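Local coordinates for protein PAN2-PAN3 deadenylation complex catalytic subunit pan2 (Neurospora crassa, PDB 4CZW) that probably serves as the catalytic subunit of the PAN deadenylation complex, shortening the poly(A) tails of mRNA to release 5'-AMP, with a pseudo-protease domain as scaffold, at residues R185-C190 and Q194-R199; F261-V266 and I294-G299; I292-I295 and H300-C303. One frame throughout, in Å; residues are numbered along the deposited sequence.

All three contacts lie in the USP-like domain, on the same side of the chain's centre; interaction 1 closes before interaction 2 opens, and interaction 3 begins on the strand where interaction 2 ends. Interaction 1 is the hairpin of strands 183-190 and 196-201, which ends at a zinc ion. Strand 250-262 pairs with 183-190, and its far end enters interaction 2; there the two contacts touch, R185 NE lying 3.3 Å from F261 CZ, although their centres are about 20 Å apart. Interactions 2 and 3 share I294 and I295, with centres about 7 Å apart. Interaction 2 is where the zinc-bearing sheet meets the mixed sheet of this domain, thought to act as a scaffold; interactions 1 and 3 are hairpins within one sheet each.

Interaction 1 (R185-C190 and Q194-R199); sequences RYQIKC and QHVSPR. With ZN (zinc ion), chain C.
Y186 and R199 open a ladder of antiparallel backbone hydrogen bonds. Y186 N donates to R199 O at 2.7 Å, and R199 N returns the bond to Y186 O. I188 and S197 repeat this double pairing, and C190 N closes the ladder on H195 O at 2.8 Å, nearly straight at 161°. Between these rungs lie the non-hydrogen-bonded pairs Q187 with P198 and K189 with V196, where alpha C-H groups approach carbonyls, as P198 CA does Y186 O at 3.3 Å.

Side-chain packing contacts fall on both faces. On one, K189 runs alongside V196, and the bend in its chain (chi3 -64°) brings CE to within 3.6 Å of V196 CG1; Q187 NE2 reaches the same methyl from two residues back, diagonally across the same face. On the other, I188 CD1 rests on R199 CB at 4.0 Å, while Y186 and R199 meet through their CB atoms.

Metal coordination ends the hairpin: C190 SG, turned anti to its backbone N (chi1 174°), binds the zinc ion at 2.3 Å. This is a structural Cys4 zinc site, in which the CxxC pair C190 and C193 at the hairpin turn is joined by C245 and C248.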
loop_
_atom_site.group_PDB
_atom_site.type_symbol
_atom_site.label_atom_id
_atom_site.label_comp_id
_atom_site.label_asym_id
_atom_site.label_seq_id
_atom_site.Cartn_x
_atom_site.Cartn_y
_atom_site.Cartn_z
ATOM N N ARG A 185 30.705 -3.820 4.172
ATOM C CA ARG A 185 31.687 -3.061 3.406
ATOM C C ARG A 185 32.670 -4.017 2.741
ATOM O O ARG A 185 32.843 -5.150 3.188
ATOM C CB ARG A 185 32.433 -2.068 4.301
ATOM C CG ARG A 185 33.324 -2.716 5.347
ATOM C CD ARG A 185 34.118 -1.675 6.119
ATOM N NE ARG A 185 34.993 -2.282 7.117
ATOM C CZ ARG A 185 35.809 -1.596 7.912
ATOM N NH1 ARG A 185 35.865 -0.274 7.825
ATOM N NH2 ARG A 185 36.570 -2.232 8.792
ATOM N N TYR A 186 33.311 -3.560 1.669
ATOM C CA TYR A 186 34.254 -4.397 0.938
ATOM C C TYR A 186 35.688 -4.199 1.414
ATOM O O TYR A 186 36.178 -3.073 1.494
ATOM C CB TYR A 186 34.169 -4.119 -0.563
ATOM C CG TYR A 186 32.939 -4.693 -1.228
ATOM C CD1 TYR A 186 32.892 -6.028 -1.608
ATOM C CD2 TYR A 186 31.829 -3.899 -1.481
ATOM C CE1 TYR A 186 31.772 -6.558 -2.217
ATOM C CE2 TYR A 186 30.704 -4.421 -2.092
ATOM C CZ TYR A 186 30.680 -5.751 -2.457
ATOM O OH TYR A 186 29.561 -6.275 -3.063
ATOM N N GLN A 187 36.356 -5.303 1.732
ATOM C CA GLN A 187 37.773 -5.271 2.063
ATOM C C GLN A 187 38.603 -5.633 0.838
ATOM O O GLN A 187 38.628 -6.788 0.411
ATOM C CB GLN A 187 38.089 -6.224 3.217
ATOM C CG GLN A 187 39.577 -6.386 3.489
ATOM C CD GLN A 187 39.873 -7.464 4.513
ATOM O OE1 GLN A 187 39.319 -7.463 5.612
ATOM N NE2 GLN A 187 40.750 -8.395 4.155
ATOM N N ILE A 188 39.275 -4.638 0.272
ATOM C CA ILE A 188 40.101 -4.845 -0.910
ATOM C C ILE A 188 41.569 -4.997 -0.526
ATOM O O ILE A 188 42.225 -4.029 -0.141
ATOM C CB ILE A 188 39.948 -3.686 -1.910
ATOM C CG1 ILE A 188 38.472 -3.478 -2.256
ATOM C CG2 ILE A 188 40.766 -3.952 -3.163
ATOM C CD1 ILE A 188 38.224 -2.340 -3.221
ATOM N N LYS A 189 42.078 -6.220 -0.630
ATOM C CA LYS A 189 43.452 -6.510 -0.242
ATOM C C LYS A 189 44.339 -6.800 -1.448
ATOM O O LYS A 189 44.017 -7.652 -2.276
ATOM C CB LYS A 189 43.492 -7.694 0.727
ATOM C CG LYS A 189 44.897 -8.159 1.077
ATOM C CD LYS A 189 44.876 -9.418 1.931
ATOM C CE LYS A 189 44.219 -9.167 3.278
ATOM N NZ LYS A 189 44.251 -10.376 4.147
ATOM N N CYS A 190 45.454 -6.083 -1.544
ATOM C CA CYS A 190 46.463 -6.373 -2.554
ATOM C C CYS A 190 47.106 -7.718 -2.242
ATOM O O CYS A 190 47.550 -7.951 -1.121
ATOM C CB CYS A 190 47.521 -5.267 -2.604
ATOM S SG CYS A 190 48.919 -5.599 -3.710
ATOM N N GLN A 194 49.942 -7.183 0.591
ATOM C CA GLN A 194 48.940 -7.449 1.624
ATOM C C GLN A 194 48.314 -6.179 2.206
ATOM O O GLN A 194 47.828 -6.182 3.336
ATOM C CB GLN A 194 49.552 -8.287 2.751
ATOM C CG GLN A 194 50.321 -9.505 2.262
ATOM C CD GLN A 194 49.507 -10.371 1.321
ATOM O OE1 GLN A 194 48.337 -10.657 1.576
ATOM N NE2 GLN A 194 50.124 -10.790 0.221
ATOM N N HIS A 195 48.319 -5.101 1.427
ATOM C CA HIS A 195 47.719 -3.844 1.860
ATOM C C HIS A 195 46.205 -3.880 1.689
ATOM O O HIS A 195 45.700 -4.345 0.668
ATOM C CB HIS A 195 48.309 -2.667 1.081
ATOM C CG HIS A 195 47.718 -1.342 1.448
ATOM N ND1 HIS A 195 47.837 -0.797 2.708
ATOM C CD2 HIS A 195 46.999 -0.454 0.721
ATOM C CE1 HIS A 195 47.220 0.371 2.742
ATOM N NE2 HIS A 195 46.703 0.602 1.549
ATOM N N VAL A 196 45.484 -3.386 2.690
ATOM C CA VAL A 196 44.025 -3.396 2.653
ATOM C C VAL A 196 43.440 -1.989 2.555
ATOM O O VAL A 196 43.937 -1.049 3.176
ATOM C CB VAL A 196 43.436 -4.100 3.894
ATOM C CG1 VAL A 196 43.678 -5.599 3.818
ATOM C CG2 VAL A 196 44.027 -3.523 5.172
ATOM N N SER A 197 42.383 -1.857 1.761
ATOM C CA SER A 197 41.674 -0.593 1.609
ATOM C C SER A 197 40.177 -0.850 1.467
ATOM O O SER A 197 39.762 -1.702 0.681
ATOM C CB SER A 197 42.204 0.185 0.402
ATOM O OG SER A 197 42.124 -0.589 -0.781
ATOM N N PRO A 198 39.360 -0.115 2.236
ATOM C CA PRO A 198 37.915 -0.353 2.298
ATOM C C PRO A 198 37.116 0.323 1.185
ATOM O O PRO A 198 37.496 1.389 0.700
ATOM C CB PRO A 198 37.536 0.235 3.656
ATOM C CG PRO A 198 38.491 1.365 3.831
ATOM C CD PRO A 198 39.786 0.930 3.184
ATOM N N ARG A 199 36.017 -0.311 0.791
ATOM C CA ARG A 199 35.051 0.290 -0.121
ATOM C C ARG A 199 33.644 0.092 0.432
ATOM O O ARG A 199 33.222 -1.037 0.687
ATOM C CB ARG A 199 35.163 -0.313 -1.524
ATOM C CG ARG A 199 34.152 0.254 -2.511
ATOM C CD ARG A 199 34.261 -0.403 -3.879
ATOM N NE ARG A 199 33.247 0.099 -4.803
ATOM C CZ ARG A 199 33.112 -0.308 -6.061
ATOM N NH1 ARG A 199 33.928 -1.229 -6.554
ATOM N NH2 ARG A 199 32.159 0.207 -6.828
HETATM ZN ZN ZN C . 50.136 -3.687 -3.174
#

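Interaction 2 (F261-V266 and I294-G299); sequences FNIPAV and IIVDQG
The flat group that F261 offers to V296 is its peptide carbonyl rather than its ring: F261 O stands 3.3 Å from V296 CG1, a methyl placed anti to the backbone N (chi1 176°). The ring itself leaves CA in the direction away from strand 291-297, and neither its faces nor its edges meet that strand; its neighbour is R185 of the adjoining strand 183-190.

The rest of the contact is aliphatic and is carried by I263, just beyond the end of strand 250-262. Its CB points at the other segment, and its two branches divide the work. CD1, at the end of an extended CG1 arm, reaches the branch point of I294, 3.6 Å from CG2 and 3.7 Å from CB. CG2 meets V296 CG2 at 3.9 Å, the two side chains overlapping as they run in opposing directions. I294 and V296 thus present their side chains to the same isoleucine, and V301 of the partner strand 300-305 touches both.

No polar bond links the two segments. Their backbones are fixed by other partners: the F261 and N262 backbones bond to D183, and V296 N donates to the side-chain oxygen of N319. Between these two segments the attraction therefore comes mainly from dispersion and burial of aliphatic groups, with one carbonyl oxygen resting against a valine methyl.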
loop_
_atom_site.group_PDB
_atom_site.type_symbol
_atom_site.label_atom_id
_atom_site.label_comp_id
_atom_site.label_asym_id
_atom_site.label_seq_id
_atom_site.Cartn_x
_atom_site.Cartn_y
_atom_site.Cartn_z
ATOM N N PHE A 261 28.554 -7.031 8.496
ATOM C CA PHE A 261 28.453 -6.679 9.908
ATOM C C PHE A 261 27.078 -7.013 10.481
ATOM O O PHE A 261 26.970 -7.700 11.496
ATOM C CB PHE A 261 28.751 -5.191 10.105
ATOM C CG PHE A 261 30.104 -4.773 9.604
ATOM C CD1 PHE A 261 31.222 -5.550 9.857
ATOM C CD2 PHE A 261 30.255 -3.609 8.871
ATOM C CE1 PHE A 261 32.467 -5.168 9.396
ATOM C CE2 PHE A 261 31.497 -3.222 8.405
ATOM C CZ PHE A 261 32.605 -4.003 8.668
ATOM N N ASN A 262 26.031 -6.520 9.827
ATOM C CA ASN A 262 24.667 -6.755 10.289
ATOM C C ASN A 262 23.710 -7.156 9.172
ATOM O O ASN A 262 23.860 -6.737 8.025
ATOM C CB ASN A 262 24.120 -5.512 10.995
ATOM C CG ASN A 262 24.555 -5.426 12.443
ATOM O OD1 ASN A 262 23.958 -6.053 13.318
ATOM N ND2 ASN A 262 25.596 -4.643 12.704
ATOM N N ILE A 263 22.726 -7.974 9.528
ATOM C CA ILE A 263 21.652 -8.341 8.617
ATOM C C ILE A 263 20.380 -7.592 9.011
ATOM O O ILE A 263 20.119 -7.390 10.197
ATOM C CB ILE A 263 21.397 -9.860 8.625
ATOM C CG1 ILE A 263 21.221 -10.361 10.060
ATOM C CG2 ILE A 263 22.546 -10.594 7.950
ATOM C CD1 ILE A 263 20.921 -11.837 10.158
ATOM N N PRO A 264 19.590 -7.165 8.015
ATOM C CA PRO A 264 18.390 -6.364 8.286
ATOM C C PRO A 264 17.303 -7.145 9.019
ATOM O O PRO A 264 17.237 -8.369 8.908
ATOM C CB PRO A 264 17.917 -5.961 6.886
ATOM C CG PRO A 264 18.440 -7.030 5.993
ATOM C CD PRO A 264 19.771 -7.413 6.574
ATOM N N ALA A 265 16.463 -6.432 9.765
ATOM C CA ALA A 265 15.336 -7.046 10.456
ATOM C C ALA A 265 14.313 -7.549 9.445
ATOM O O ALA A 265 13.640 -8.554 9.671
ATOM C CB ALA A 265 14.699 -6.058 11.419
ATOM N N VAL A 266 14.201 -6.834 8.329
ATOM C CA VAL A 266 13.366 -7.263 7.214
ATOM C C VAL A 266 14.252 -7.741 6.070
ATOM O O VAL A 266 15.020 -6.964 5.501
ATOM C CB VAL A 266 12.446 -6.132 6.718
ATOM C CG1 VAL A 266 11.675 -6.579 5.485
ATOM C CG2 VAL A 266 11.495 -5.700 7.821
ATOM N N ILE A 294 20.147 -17.222 10.969
ATOM C CA ILE A 294 21.359 -16.673 10.369
ATOM C C ILE A 294 22.391 -16.244 11.414
ATOM O O ILE A 294 22.065 -15.553 12.381
ATOM C CB ILE A 294 21.033 -15.473 9.458
ATOM C CG1 ILE A 294 20.023 -15.880 8.381
ATOM C CG2 ILE A 294 22.299 -14.932 8.815
ATOM C CD1 ILE A 294 19.661 -14.766 7.421
ATOM N N ILE A 295 23.635 -16.668 11.208
ATOM C CA ILE A 295 24.741 -16.312 12.092
ATOM C C ILE A 295 25.725 -15.370 11.402
ATOM O O ILE A 295 26.256 -15.693 10.343
ATOM C CB ILE A 295 25.518 -17.559 12.575
ATOM C CG1 ILE A 295 24.567 -18.636 13.098
ATOM C CG2 ILE A 295 26.523 -17.173 13.646
ATOM C CD1 ILE A 295 25.241 -19.651 14.002
ATOM N N VAL A 296 25.966 -14.208 12.002
ATOM C CA VAL A 296 26.984 -13.294 11.492
ATOM C C VAL A 296 28.225 -13.336 12.379
ATOM O O VAL A 296 28.202 -12.856 13.514
ATOM C CB VAL A 296 26.472 -11.843 11.405
ATOM C CG1 VAL A 296 27.594 -10.915 10.958
ATOM C CG2 VAL A 296 25.288 -11.752 10.454
ATOM N N ASP A 297 29.306 -13.911 11.860
ATOM C CA ASP A 297 30.532 -14.068 12.635
ATOM C C ASP A 297 31.781 -13.732 11.823
ATOM O O ASP A 297 32.095 -14.409 10.842
ATOM C CB ASP A 297 30.637 -15.495 13.178
ATOM C CG ASP A 297 31.849 -15.693 14.067
ATOM O OD1 ASP A 297 32.263 -14.723 14.734
ATOM O OD2 ASP A 297 32.385 -16.822 14.100
ATOM N N GLN A 298 32.484 -12.685 12.249
ATOM C CA GLN A 298 33.737 -12.253 11.629
ATOM C C GLN A 298 33.600 -12.005 10.128
ATOM O O GLN A 298 34.397 -12.499 9.331
ATOM C CB GLN A 298 34.841 -13.282 11.889
ATOM C CG GLN A 298 35.196 -13.446 13.360
ATOM C CD GLN A 298 36.309 -14.450 13.588
ATOM O OE1 GLN A 298 36.713 -15.166 12.672
ATOM N NE2 GLN A 298 36.812 -14.506 14.816
ATOM N N GLY A 299 32.582 -11.238 9.752
ATOM C CA GLY A 299 32.380 -10.857 8.366
ATOM C C GLY A 299 31.725 -11.925 7.512
ATOM O O GLY A 299 31.472 -11.710 6.326
#

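Interaction 3 (I292-I295 and H300-C303); sequences IGII and HVYC
Y302 O accepts the hydrogen bond from I295 N at 2.6 Å, with an N-H...O angle of 163° and the donor tilted 15° from the carbonyl plane. The same oxygen also receives the alpha C-H of I294, whose CA is 3.2 Å away. A matching bond returns from Y302 N to I295 O at 2.7 Å, this one in the carbonyl plane, and V301 CA approaches that acceptor too. I295 and Y302 are thus a hydrogen-bonded antiparallel pair next to the non-hydrogen-bonded pair of I294 and C303, where C303 CA approaches G293 O.

Opposite faces of the hairpin carry different chemistry. On the face of I294 and C303, the sulfur of C303 lies anti to the backbone N (chi1 -175°), which carries it toward the isoleucines; SG is 4.0 Å from I292 CB and 4.2 Å from I294 CG1. I294 sends its CG2 branch to V301 CG1, 3.6 Å away, the two chains crossing at a slant. Helix 227-235 covers this group, L231 touching I292 and C303, and L235 touching V301.

On the other face I295 and Y302 touch through their CB atoms at 4.0 Å. K232, from the helix that covers I292 and C303, makes a cation-pi contact with Y302 and donates through NZ to V301 O, while V301 N bonds to the E236 carboxylate. The outward-facing amide and carbonyl of V301 are thereby satisfied by charged side chains, which probably polarise the two peptide groups that flank V301, whereas the side chains of the I294 and C303 face meet through apolar packing.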
loop_
_atom_site.group_PDB
_atom_site.type_symbol
_atom_site.label_atom_id
_atom_site.label_comp_id
_atom_site.label_asym_id
_atom_site.label_seq_id
_atom_site.Cartn_x
_atom_site.Cartn_y
_atom_site.Cartn_z
ATOM N N ILE A 292 14.233 -19.740 9.002
ATOM C CA ILE A 292 15.684 -19.824 8.875
ATOM C C ILE A 292 16.385 -19.130 10.038
ATOM O O ILE A 292 15.818 -18.245 10.680
ATOM C CB ILE A 292 16.183 -19.198 7.555
ATOM C CG1 ILE A 292 15.758 -17.732 7.462
ATOM C CG2 ILE A 292 15.670 -19.981 6.359
ATOM C CD1 ILE A 292 16.226 -17.040 6.200
ATOM N N GLY A 293 17.619 -19.542 10.303
ATOM C CA GLY A 293 18.438 -18.905 11.316
ATOM C C GLY A 293 19.761 -18.470 10.721
ATOM O O GLY A 293 20.424 -19.251 10.040
ATOM N N ILE A 294 20.147 -17.222 10.969
ATOM C CA ILE A 294 21.359 -16.673 10.369
ATOM C C ILE A 294 22.391 -16.244 11.414
ATOM O O ILE A 294 22.065 -15.553 12.381
ATOM C CB ILE A 294 21.033 -15.473 9.458
ATOM C CG1 ILE A 294 20.023 -15.880 8.381
ATOM C CG2 ILE A 294 22.299 -14.932 8.815
ATOM C CD1 ILE A 294 19.661 -14.766 7.421
ATOM N N ILE A 295 23.635 -16.668 11.208
ATOM C CA ILE A 295 24.741 -16.312 12.092
ATOM C C ILE A 295 25.725 -15.370 11.402
ATOM O O ILE A 295 26.256 -15.693 10.343
ATOM C CB ILE A 295 25.518 -17.559 12.575
ATOM C CG1 ILE A 295 24.567 -18.636 13.098
ATOM C CG2 ILE A 295 26.523 -17.173 13.646
ATOM C CD1 ILE A 295 25.241 -19.651 14.002
ATOM N N HIS A 300 31.447 -13.078 8.110
ATOM C CA HIS A 300 30.826 -14.179 7.383
ATOM C C HIS A 300 29.386 -14.409 7.832
ATOM O O HIS A 300 28.993 -14.012 8.928
ATOM C CB HIS A 300 31.640 -15.464 7.557
ATOM C CG HIS A 300 33.002 -15.403 6.937
ATOM N ND1 HIS A 300 33.204 -15.501 5.577
ATOM C CD2 HIS A 300 34.228 -15.256 7.491
ATOM C CE1 HIS A 300 34.497 -15.416 5.320
ATOM N NE2 HIS A 300 35.141 -15.268 6.463
ATOM N N VAL A 301 28.605 -15.052 6.971
ATOM C CA VAL A 301 27.206 -15.336 7.259
ATOM C C VAL A 301 26.922 -16.831 7.165
ATOM O O VAL A 301 27.296 -17.481 6.190
ATOM C CB VAL A 301 26.268 -14.570 6.303
ATOM C CG1 VAL A 301 24.884 -15.195 6.286
ATOM C CG2 VAL A 301 26.194 -13.104 6.697
ATOM N N TYR A 302 26.266 -17.372 8.188
ATOM C CA TYR A 302 25.922 -18.788 8.214
ATOM C C TYR A 302 24.421 -18.976 8.408
ATOM O O TYR A 302 23.850 -18.507 9.390
ATOM C CB TYR A 302 26.698 -19.503 9.322
ATOM C CG TYR A 302 28.187 -19.250 9.274
ATOM C CD1 TYR A 302 29.017 -20.027 8.476
ATOM C CD2 TYR A 302 28.763 -18.230 10.021
ATOM C CE1 TYR A 302 30.378 -19.798 8.426
ATOM C CE2 TYR A 302 30.124 -17.993 9.976
ATOM C CZ TYR A 302 30.926 -18.780 9.177
ATOM O OH TYR A 302 32.283 -18.549 9.131
ATOM N N CYS A 303 23.787 -19.668 7.466
ATOM C CA CYS A 303 22.343 -19.867 7.509
ATOM C C CYS A 303 21.981 -21.332 7.738
ATOM O O CYS A 303 22.626 -22.233 7.202
ATOM C CB CYS A 303 21.700 -19.364 6.215
ATOM S SG CYS A 303 19.894 -19.422 6.209
#